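Local coordinates for protein ribonucleoside-diphosphate reductase, alpha chain (Actinobacillus ureae ATCC 25976, PDB 6DQX) that probably reduces ribonucleoside diphosphates to deoxyribonucleoside diphosphates, as the catalytic alpha subunit of a class Id ribonucleotide reductase, at residues Gly190-Asp193 and Glu194-Ile198; Val212-Gly215 and His216-Glu220; Asn360-Ala363 and Phe364-Gln368; Asp112-His115 and Glu116-Val119. One frame throughout, in Å; residues are numbered along the deposited sequence.

Contact 1: residues Gly190-Asp193 and Glu194-Ile198. With EDO (1,2-ethanediol), chain I.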
loop_
_atom_site.group_PDB
_atom_site.type_symbol
_atom_site.label_atom_id
_atom_site.label_comp_id
_atom_site.label_asym_id
_atom_site.label_seq_id
_atom_site.Cartn_x
_atom_site.Cartn_y
_atom_site.Cartn_z
ATOM N N GLY A 190 21.205 9.249 -2.917
ATOM C CA GLY A 190 21.911 7.987 -2.739
ATOM C C GLY A 190 21.405 6.844 -3.573
ATOM O O GLY A 190 22.203 5.995 -3.976
ATOM N N ASP A 191 20.098 6.810 -3.863
ATOM C CA ASP A 191 19.474 5.691 -4.556
ATOM C C ASP A 191 19.287 5.886 -6.067
ATOM O O ASP A 191 18.613 5.083 -6.705
ATOM C CB ASP A 191 18.113 5.355 -3.928
ATOM C CG ASP A 191 18.186 5.073 -2.437
ATOM O OD1 ASP A 191 19.199 4.508 -1.955
ATOM O OD2 ASP A 191 17.206 5.426 -1.734
ATOM N N ILE A 192 19.889 6.925 -6.640
ATOM C CA ILE A 192 19.676 7.252 -8.046
ATOM C C ILE A 192 19.926 6.063 -8.998
ATOM O O ILE A 192 19.152 5.830 -9.916
ATOM C CB ILE A 192 20.470 8.532 -8.457
ATOM C CG1 ILE A 192 20.035 9.047 -9.844
ATOM C CG2 ILE A 192 21.979 8.324 -8.460
ATOM C CD1 ILE A 192 18.549 9.282 -10.008
ATOM N N ASP A 193 20.986 5.293 -8.749
ATOM C CA ASP A 193 21.274 4.106 -9.591
ATOM C C ASP A 193 20.136 3.085 -9.589
ATOM O O ASP A 193 19.859 2.480 -10.627
ATOM C CB ASP A 193 22.589 3.422 -9.174
ATOM C CG ASP A 193 23.823 4.250 -9.502
ATOM O OD1 ASP A 193 23.818 4.966 -10.526
ATOM O OD2 ASP A 193 24.824 4.168 -8.736
ATOM N N GLU A 194 19.454 2.902 -8.452
ATOM C CA GLU A 194 18.324 1.977 -8.421
ATOM C C GLU A 194 17.151 2.494 -9.253
ATOM O O GLU A 194 16.502 1.736 -9.939
ATOM C CB GLU A 194 17.843 1.696 -6.999
ATOM C CG GLU A 194 18.852 0.972 -6.121
ATOM C CD GLU A 194 18.251 0.612 -4.783
ATOM O OE1 GLU A 194 18.664 1.203 -3.750
ATOM O OE2 GLU A 194 17.325 -0.219 -4.771
ATOM N N TRP A 195 16.864 3.789 -9.146
ATOM C CA TRP A 195 15.767 4.396 -9.918
ATOM C C TRP A 195 16.026 4.356 -11.430
ATOM O O TRP A 195 15.108 4.131 -12.199
ATOM C CB TRP A 195 15.544 5.838 -9.472
ATOM C CG TRP A 195 14.862 5.965 -8.151
ATOM C CD1 TRP A 195 15.415 5.768 -6.915
ATOM C CD2 TRP A 195 13.500 6.326 -7.926
ATOM N NE1 TRP A 195 14.484 6.007 -5.931
ATOM C CE2 TRP A 195 13.295 6.345 -6.519
ATOM C CE3 TRP A 195 12.426 6.637 -8.769
ATOM C CZ2 TRP A 195 12.059 6.654 -5.944
ATOM C CZ3 TRP A 195 11.191 6.961 -8.189
ATOM C CH2 TRP A 195 11.014 6.941 -6.793
ATOM N N LEU A 196 17.277 4.527 -11.843
ATOM C CA LEU A 196 17.636 4.483 -13.279
ATOM C C LEU A 196 17.420 3.135 -13.992
ATOM O O LEU A 196 17.467 3.094 -15.224
ATOM C CB LEU A 196 19.065 5.000 -13.508
ATOM C CG LEU A 196 19.287 6.506 -13.358
ATOM C CD1 LEU A 196 20.728 6.867 -13.664
ATOM C CD2 LEU A 196 18.357 7.316 -14.256
ATOM N N ASP A 197 17.160 2.054 -13.241
ATOM C CA ASP A 197 16.772 0.758 -13.822
ATOM C C ASP A 197 15.274 0.480 -13.810
ATOM O O ASP A 197 14.847 -0.588 -14.208
ATOM C CB ASP A 197 17.560 -0.386 -13.143
ATOM C CG ASP A 197 19.037 -0.358 -13.498
ATOM O OD1 ASP A 197 19.406 0.212 -14.538
ATOM O OD2 ASP A 197 19.839 -0.885 -12.720
ATOM N N ILE A 198 14.455 1.451 -13.386
ATOM C CA ILE A 198 13.012 1.337 -13.506
ATOM C C ILE A 198 12.631 1.003 -14.964
ATOM O O ILE A 198 13.230 1.540 -15.871
ATOM C CB ILE A 198 12.323 2.655 -13.035
ATOM C CG1 ILE A 198 12.302 2.690 -11.502
ATOM C CG2 ILE A 198 10.922 2.778 -13.604
ATOM C CD1 ILE A 198 11.748 3.958 -10.872
HETATM C C1 EDO I . 19.243 -2.510 -10.107
HETATM O O1 EDO I . 19.705 -1.156 -10.009
HETATM C C2 EDO I . 20.277 -3.407 -9.452
HETATM O O2 EDO I . 20.129 -3.247 -8.037
HETATM O O HOH W 1 20.573 2.702 -3.218
#
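Asp191 O takes two backbone N-H groups at the start of the short helix 192-195, which links strands 181-186 and 209-213 in a beta-alpha-beta unit: Trp195 N at 3.3 Å, nearly in line with the carbonyl, and Glu194 N in a weak, bent bond (126° at the hydrogen). The indole of Trp195 adds its edge, with CD1 3.3 Å from Asp191 O and the oxygen in the ring plane. One residue on, Ile192 O receives Leu196 N at 3.0 Å, and Leu196 CG leans on the same carbonyl oxygen. Asp191 occupies the N-cap position, yet its carboxylate does not cap. With CG beside the backbone N (chi1 -56°), it runs alongside the Glu194 side chain, the two carboxylate planes 70° apart. A water donates to both, to Asp191 OD1 at 2.6 Å and to Glu194 OE1 at 2.5 Å. Further bonds come from Arg144, whose guanidinium pairs with Glu194 OE2 and whose N reaches Asp191 OD1, and from Ser157, whose OG bonds to Asp191 OD2 and Trp195 NE1. Asp191 OD1 and Glu194 OE1 are 3.8 Å apart, so the bridging water and Arg144 probably offset much of the repulsion between the two acids.

Contact 2: residues Val212-Gly215 and His216-Glu220. With EDO (1,2-ethanediol), chain G.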
loop_
_atom_site.group_PDB
_atom_site.type_symbol
_atom_site.label_atom_id
_atom_site.label_comp_id
_atom_site.label_asym_id
_atom_site.label_seq_id
_atom_site.Cartn_x
_atom_site.Cartn_y
_atom_site.Cartn_z
ATOM N N VAL A 212 13.491 12.737 -12.756
ATOM C CA VAL A 212 14.721 13.011 -12.046
ATOM C C VAL A 212 14.918 14.511 -11.889
ATOM O O VAL A 212 14.853 15.278 -12.876
ATOM C CB VAL A 212 15.924 12.363 -12.752
ATOM C CG1 VAL A 212 17.219 12.791 -12.072
ATOM C CG2 VAL A 212 15.778 10.839 -12.715
ATOM N N CYS A 213 15.131 14.929 -10.655
ATOM C CA CYS A 213 15.338 16.337 -10.343
ATOM C C CYS A 213 16.809 16.702 -10.428
ATOM O O CYS A 213 17.633 16.181 -9.686
ATOM C CB CYS A 213 14.739 16.695 -8.977
ATOM S SG CYS A 213 13.148 15.916 -8.675
ATOM N N VAL A 214 17.132 17.608 -11.351
ATOM C CA VAL A 214 18.509 17.919 -11.715
ATOM C C VAL A 214 18.790 19.394 -11.502
ATOM O O VAL A 214 18.140 20.241 -12.151
ATOM C CB VAL A 214 18.749 17.610 -13.218
ATOM C CG1 VAL A 214 20.199 17.898 -13.595
ATOM C CG2 VAL A 214 18.370 16.182 -13.539
ATOM N N GLY A 215 19.732 19.696 -10.605
ATOM C CA GLY A 215 20.098 21.055 -10.233
ATOM C C GLY A 215 21.125 21.699 -11.159
ATOM O O GLY A 215 21.851 21.017 -11.892
ATOM N N HIS A 216 21.191 23.023 -11.097
ATOM C CA HIS A 216 22.127 23.810 -11.893
ATOM C C HIS A 216 23.584 23.472 -11.529
ATOM O O HIS A 216 24.365 23.108 -12.404
ATOM C CB HIS A 216 21.860 25.313 -11.672
ATOM C CG HIS A 216 22.834 26.218 -12.370
ATOM N ND1 HIS A 216 22.799 26.443 -13.729
ATOM C CD2 HIS A 216 23.865 26.956 -11.889
ATOM C CE1 HIS A 216 23.770 27.282 -14.057
ATOM N NE2 HIS A 216 24.431 27.605 -12.960
ATOM N N ASP A 217 23.913 23.535 -10.241
ATOM C CA ASP A 217 25.300 23.300 -9.783
ATOM C C ASP A 217 25.779 21.879 -10.129
ATOM O O ASP A 217 26.923 21.703 -10.535
ATOM C CB ASP A 217 25.450 23.574 -8.279
ATOM C CG ASP A 217 25.311 25.032 -7.927
ATOM O OD1 ASP A 217 25.507 25.897 -8.807
ATOM O OD2 ASP A 217 25.026 25.333 -6.745
ATOM N N TRP A 218 24.896 20.884 -9.995
ATOM C CA TRP A 218 25.189 19.504 -10.392
ATOM C C TRP A 218 25.565 19.428 -11.874
ATOM O O TRP A 218 26.589 18.818 -12.242
ATOM C CB TRP A 218 24.005 18.557 -10.086
ATOM C CG TRP A 218 24.370 17.105 -10.193
ATOM C CD1 TRP A 218 24.741 16.293 -9.172
ATOM C CD2 TRP A 218 24.415 16.306 -11.378
ATOM N NE1 TRP A 218 25.022 15.039 -9.640
ATOM C CE2 TRP A 218 24.833 15.019 -10.997
ATOM C CE3 TRP A 218 24.151 16.555 -12.731
ATOM C CZ2 TRP A 218 24.986 13.978 -11.915
ATOM C CZ3 TRP A 218 24.308 15.531 -13.643
ATOM C CH2 TRP A 218 24.717 14.246 -13.228
ATOM N N LEU A 219 24.741 20.027 -12.731
ATOM C CA LEU A 219 25.036 20.054 -14.162
ATOM C C LEU A 219 26.293 20.835 -14.505
ATOM O O LEU A 219 27.005 20.424 -15.423
ATOM C CB LEU A 219 23.875 20.608 -14.985
ATOM C CG LEU A 219 22.747 19.654 -15.300
ATOM C CD1 LEU A 219 21.598 20.480 -15.877
ATOM C CD2 LEU A 219 23.159 18.547 -16.256
ATOM N N GLU A 220 26.575 21.932 -13.801
ATOM C CA GLU A 220 27.835 22.672 -14.040
ATOM C C GLU A 220 29.081 21.855 -13.646
ATOM O O GLU A 220 30.117 21.932 -14.319
ATOM C CB GLU A 220 27.845 24.025 -13.332
ATOM C CG GLU A 220 26.900 25.059 -13.956
ATOM C CD GLU A 220 27.253 25.420 -15.395
ATOM O OE1 GLU A 220 28.457 25.605 -15.697
ATOM O OE2 GLU A 220 26.324 25.508 -16.231
HETATM C C1 EDO G . 26.257 12.463 -7.719
HETATM O O1 EDO G . 26.281 13.759 -7.119
HETATM C C2 EDO G . 24.835 11.950 -7.539
HETATM O O2 EDO G . 24.481 10.593 -7.862
#
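Where strand 209-213 of the reductase barrel hands over to helix 216-223, Val214 and Leu219 meet at about a right angle. The touching branch is Val214 CG1, which stands anti to the backbone N (chi1 -178°) and comes 3.5 Å from Leu219 CG, with Leu219 CD1 at 3.7 Å. The same methyl approaches Trp218 obliquely, 4.3 Å from CE3. Between strand and helix sits Gly215, the N-cap residue. Its carbonyl oxygen accepts Leu219 N at 3.2 Å, a fairly straight bond whose donor is tilted 27° from the carbonyl plane, and this is the first i to i+4 bond of the helix. The strand itself runs parallel to strands 181-186 and 247-249, and the helix that follows it packs against helix 227-243 through Trp218 and Leu219. At the polar side of Trp218, NE1 gives a weak bond of 3.1 Å to O1 of an ethanediol lying at the ring edge, a molecule also held by Ile187 O and Tyr228 OH, while Lys229 makes a cation-pi contact with the indole. On the exposed side, Glu220 CG sits over one face of the His216 imidazole, offset toward its rim. His216 ND1 is hydrogen-bonded to Glu543 OE1.

Contact 3: residues Asn360-Ala363 and Phe364-Gln368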
loop_
_atom_site.group_PDB
_atom_site.type_symbol
_atom_site.label_atom_id
_atom_site.label_comp_id
_atom_site.label_asym_id
_atom_site.label_seq_id
_atom_site.Cartn_x
_atom_site.Cartn_y
_atom_site.Cartn_z
ATOM N N ASN A 360 -2.341 30.486 -40.714
ATOM C CA ASN A 360 -1.690 31.730 -41.160
ATOM C C ASN A 360 -0.509 31.541 -42.091
ATOM O O ASN A 360 0.213 32.500 -42.375
ATOM C CB ASN A 360 -1.292 32.541 -39.921
ATOM C CG ASN A 360 -2.494 33.139 -39.247
ATOM O OD1 ASN A 360 -2.935 34.225 -39.630
ATOM N ND2 ASN A 360 -3.068 32.425 -38.265
ATOM N N ASN A 361 -0.342 30.329 -42.606
ATOM C CA ASN A 361 0.742 29.977 -43.490
ATOM C C ASN A 361 2.127 30.305 -42.917
ATOM O O ASN A 361 3.008 30.809 -43.604
ATOM C CB ASN A 361 0.531 30.643 -44.854
ATOM C CG ASN A 361 1.320 29.963 -45.940
ATOM O OD1 ASN A 361 1.378 28.735 -45.988
ATOM N ND2 ASN A 361 1.929 30.747 -46.824
ATOM N N ILE A 362 2.311 29.993 -41.640
ATOM C CA ILE A 362 3.567 30.248 -40.930
ATOM C C ILE A 362 4.177 28.906 -40.605
ATOM O O ILE A 362 3.491 28.021 -40.058
ATOM C CB ILE A 362 3.346 31.027 -39.611
ATOM C CG1 ILE A 362 2.743 32.409 -39.887
ATOM C CG2 ILE A 362 4.638 31.131 -38.819
ATOM C CD1 ILE A 362 2.166 33.145 -38.689
ATOM N N ALA A 363 5.468 28.767 -40.906
ATOM C CA ALA A 363 6.213 27.567 -40.557
ATOM C C ALA A 363 6.486 27.522 -39.051
ATOM O O ALA A 363 6.777 28.549 -38.413
ATOM C CB ALA A 363 7.511 27.512 -41.326
ATOM N N PHE A 364 6.415 26.333 -38.466
ATOM C CA PHE A 364 6.611 26.201 -37.021
ATOM C C PHE A 364 7.923 26.813 -36.546
ATOM O O PHE A 364 7.938 27.628 -35.620
ATOM C CB PHE A 364 6.559 24.718 -36.624
ATOM C CG PHE A 364 6.628 24.476 -35.137
ATOM C CD1 PHE A 364 7.849 24.404 -34.477
ATOM C CD2 PHE A 364 5.455 24.316 -34.402
ATOM C CE1 PHE A 364 7.895 24.176 -33.108
ATOM C CE2 PHE A 364 5.501 24.094 -33.025
ATOM C CZ PHE A 364 6.714 24.029 -32.392
ATOM N N ASP A 365 9.019 26.414 -37.184
ATOM C CA ASP A 365 10.352 26.921 -36.861
ATOM C C ASP A 365 10.619 28.173 -37.704
ATOM O O ASP A 365 11.224 28.075 -38.761
ATOM C CB ASP A 365 11.400 25.847 -37.171
ATOM C CG ASP A 365 12.842 26.297 -36.913
ATOM O OD1 ASP A 365 13.063 27.301 -36.213
ATOM O OD2 ASP A 365 13.758 25.618 -37.428
ATOM N N SER A 366 10.149 29.324 -37.234
ATOM C CA SER A 366 10.363 30.587 -37.949
ATOM C C SER A 366 10.361 31.798 -37.019
ATOM O O SER A 366 9.807 31.762 -35.931
ATOM C CB SER A 366 9.295 30.770 -39.031
ATOM O OG SER A 366 8.019 31.003 -38.490
ATOM N N PHE A 367 10.944 32.902 -37.488
ATOM C CA PHE A 367 10.880 34.158 -36.769
ATOM C C PHE A 367 9.442 34.620 -36.569
ATOM O O PHE A 367 9.092 35.085 -35.485
ATOM C CB PHE A 367 11.685 35.197 -37.560
ATOM C CG PHE A 367 11.737 36.548 -36.923
ATOM C CD1 PHE A 367 12.653 36.806 -35.925
ATOM C CD2 PHE A 367 10.866 37.541 -37.306
ATOM C CE1 PHE A 367 12.702 38.055 -35.323
ATOM C CE2 PHE A 367 10.922 38.796 -36.733
ATOM C CZ PHE A 367 11.852 39.054 -35.747
ATOM N N GLN A 368 8.595 34.497 -37.591
ATOM C CA GLN A 368 7.195 34.906 -37.469
ATOM C C GLN A 368 6.444 34.078 -36.407
ATOM O O GLN A 368 5.630 34.633 -35.651
ATOM C CB GLN A 368 6.451 34.848 -38.797
ATOM C CG GLN A 368 6.831 35.976 -39.748
ATOM C CD GLN A 368 6.231 35.812 -41.143
ATOM O OE1 GLN A 368 5.586 34.794 -41.456
ATOM N NE2 GLN A 368 6.406 36.838 -41.982
#
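With chi1 at 69°, Ser366 holds OG in the cleft between its own backbone N and carbonyl carbon, and from there the hydroxyl turns back to Ala363 O; in Ile362 a chi1 of -62° sets CG2 anti to the backbone N and aims that methyl at the same hydroxyl. Ser366 is the N-cap of the long helix 367-395. The residues before it link that helix to helix 353-359, which closes in a Schellman motif with Asn361, at positive phi, as its C-prime residue. The contact lies in the loop that joins the two helices. Ser366 OG donates to Ala363 O at 2.8 Å, the donor 17° off the carbonyl plane, and also accepts the backbone N of Ala369, so one oxygen donates to the loop carbonyl and accepts from the helix N-H. The methyl Ile362 CG2 rests 3.4 Å from Ser366 OG and 4.1 Å from Gln368 CB, covering the capping hydroxyl with hydrocarbon on one side; Ala369 and Lys372 of the same helix also touch the isoleucine. Phe364 takes another course. Its ring meets His354 edge-to-face and packs on helix 502-513. At the first turn of the helix, Gln368 reaches back beside the isoleucine on an extended chain. The two side chains cross obliquely, and the amide oxygen Gln368 OE1 stops 4.0 Å from Ile362 CG1.

Contact 4: residues Asp112-His115 and Glu116-Val119. With EDO (1,2-ethanediol), chain H.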
loop_
_atom_site.group_PDB
_atom_site.type_symbol
_atom_site.label_atom_id
_atom_site.label_comp_id
_atom_site.label_asym_id
_atom_site.label_seq_id
_atom_site.Cartn_x
_atom_site.Cartn_y
_atom_site.Cartn_z
ATOM N N ASP A 112 10.130 11.454 5.637
ATOM C CA ASP A 112 11.031 10.334 5.914
ATOM C C ASP A 112 10.568 9.517 7.141
ATOM O O ASP A 112 11.277 9.436 8.157
ATOM C CB ASP A 112 12.443 10.891 6.142
ATOM C CG ASP A 112 13.515 9.818 6.204
ATOM O OD1 ASP A 112 13.449 8.786 5.487
ATOM O OD2 ASP A 112 14.471 10.043 6.967
ATOM N N SER A 113 9.389 8.918 7.056
ATOM C CA SER A 113 8.838 8.109 8.164
ATOM C C SER A 113 7.806 7.160 7.609
ATOM O O SER A 113 7.120 7.479 6.634
ATOM C CB SER A 113 8.204 8.995 9.269
ATOM O OG SER A 113 6.920 9.518 8.908
ATOM N N ILE A 114 7.633 6.001 8.259
ATOM C CA ILE A 114 6.574 5.099 7.836
ATOM C C ILE A 114 5.206 5.773 7.919
ATOM O O ILE A 114 4.374 5.578 7.058
ATOM C CB ILE A 114 6.573 3.744 8.623
ATOM C CG1 ILE A 114 7.922 3.019 8.468
ATOM C CG2 ILE A 114 5.461 2.844 8.111
ATOM C CD1 ILE A 114 8.313 2.592 7.063
ATOM N N HIS A 115 4.954 6.551 8.962
ATOM C CA HIS A 115 3.678 7.234 9.076
ATOM C C HIS A 115 3.376 8.058 7.819
ATOM O O HIS A 115 2.300 7.945 7.237
ATOM C CB HIS A 115 3.678 8.118 10.312
ATOM C CG HIS A 115 2.522 9.060 10.391
ATOM N ND1 HIS A 115 2.674 10.374 10.778
ATOM C CD2 HIS A 115 1.208 8.894 10.127
ATOM C CE1 HIS A 115 1.497 10.974 10.754
ATOM N NE2 HIS A 115 0.589 10.100 10.360
ATOM N N GLU A 116 4.346 8.864 7.412
ATOM C CA GLU A 116 4.171 9.770 6.269
ATOM C C GLU A 116 4.136 9.006 4.941
ATOM O O GLU A 116 3.413 9.399 4.019
ATOM C CB GLU A 116 5.246 10.871 6.281
ATOM C CG GLU A 116 5.084 11.809 7.474
ATOM C CD GLU A 116 6.335 12.554 7.889
ATOM O OE1 GLU A 116 7.453 11.979 7.940
ATOM O OE2 GLU A 116 6.184 13.742 8.229
ATOM N N ILE A 117 4.868 7.891 4.862
ATOM C CA ILE A 117 4.761 6.984 3.721
ATOM C C ILE A 117 3.353 6.391 3.628
ATOM O O ILE A 117 2.795 6.322 2.532
ATOM C CB ILE A 117 5.893 5.923 3.726
ATOM C CG1 ILE A 117 7.239 6.612 3.456
ATOM C CG2 ILE A 117 5.675 4.820 2.704
ATOM C CD1 ILE A 117 8.426 5.823 3.961
ATOM N N MET A 118 2.752 5.977 4.756
ATOM C CA MET A 118 1.381 5.462 4.699
ATOM C C MET A 118 0.325 6.522 4.373
ATOM O O MET A 118 -0.665 6.224 3.681
ATOM C CB MET A 118 0.988 4.729 5.991
ATOM C CG MET A 118 1.782 3.466 6.276
ATOM S SD MET A 118 2.046 2.344 4.890
ATOM C CE MET A 118 3.715 2.654 4.554
ATOM N N VAL A 119 0.525 7.742 4.846
ATOM C CA VAL A 119 -0.364 8.857 4.482
ATOM C C VAL A 119 -0.410 9.016 2.950
ATOM O O VAL A 119 -1.483 9.051 2.353
ATOM C CB VAL A 119 0.061 10.184 5.137
ATOM C CG1 VAL A 119 -0.654 11.372 4.499
ATOM C CG2 VAL A 119 -0.196 10.161 6.650
HETATM C C1 EDO H . 11.798 4.547 7.242
HETATM O O1 EDO H . 12.500 5.208 8.295
HETATM C C2 EDO H . 11.648 5.530 6.091
HETATM O O2 EDO H . 12.943 5.922 5.615
#
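Ser113 and Glu116 make the tightest part of this helix start. Ser113 OG accepts Glu116 N at 3.0 Å (161° at the hydrogen) and gives its own proton to Glu116 OE1 at 2.7 Å, approaching from above the carboxylate plane. The serine torsion (chi1 76°) sets OG between its backbone N and carbonyl carbon, within reach of both partners. Behind this cap the regular backbone bonds begin: Ile117 N to Ser113 O at 2.9 Å, Met118 N to Ile114 O at 2.8 Å, Val119 N to His115 O. The buried side chains Ile117 and Met118 face helix 156-170. Against the bonded cap, the side-chain contacts toward the second subunit are looser. Ile114 CG2 lies 4.0 Å from Met118 CE, the two chains side by side, and His115 NE2 is 3.8 Å from Val119 CG2, the methyl set obliquely to the imidazole. Ile114, His115, Met118 and Val119 all touch that subunit, whose Lys129 meets Ile114 and whose Pro331 meets His115. Ahead of the cap, Asp112 turns its CB away from residues 116-119; its OD2 pairs with Arg142, and its OD1 accepts an ethanediol hydroxyl. The Ser-x-x-Glu start resembles a capping box, with the glutamate bonded to the serine hydroxyl in place of the backbone N-H, and it opens the helix of the beta-alpha-beta unit 105-109, 114-130, 134-137.

In the fold
Contacts 1, 2 and 4 each start a helix in the same part of the barrel domain. Contacts 1 and 2 touch, Ile192 CD1 lying 4.2 Å from Val212 CG2, and both rest on helix 227-243. Contact 4 alone touches the second subunit. Contact 3 stands apart, across the chain's centre from contact 4. All four are partly buried: buried Val214 and Leu219 sit beside exposed His216 in contact 2, buried Ile362 beside exposed Gln368 in contact 3. A serine caps the helix in contacts 3 and 4; contact 1 has a backbone carbonyl taking two N-H groups, and two acids joined by a water and met by Arg144, contact 2 the Gly215 carbonyl and a valine-leucine contact.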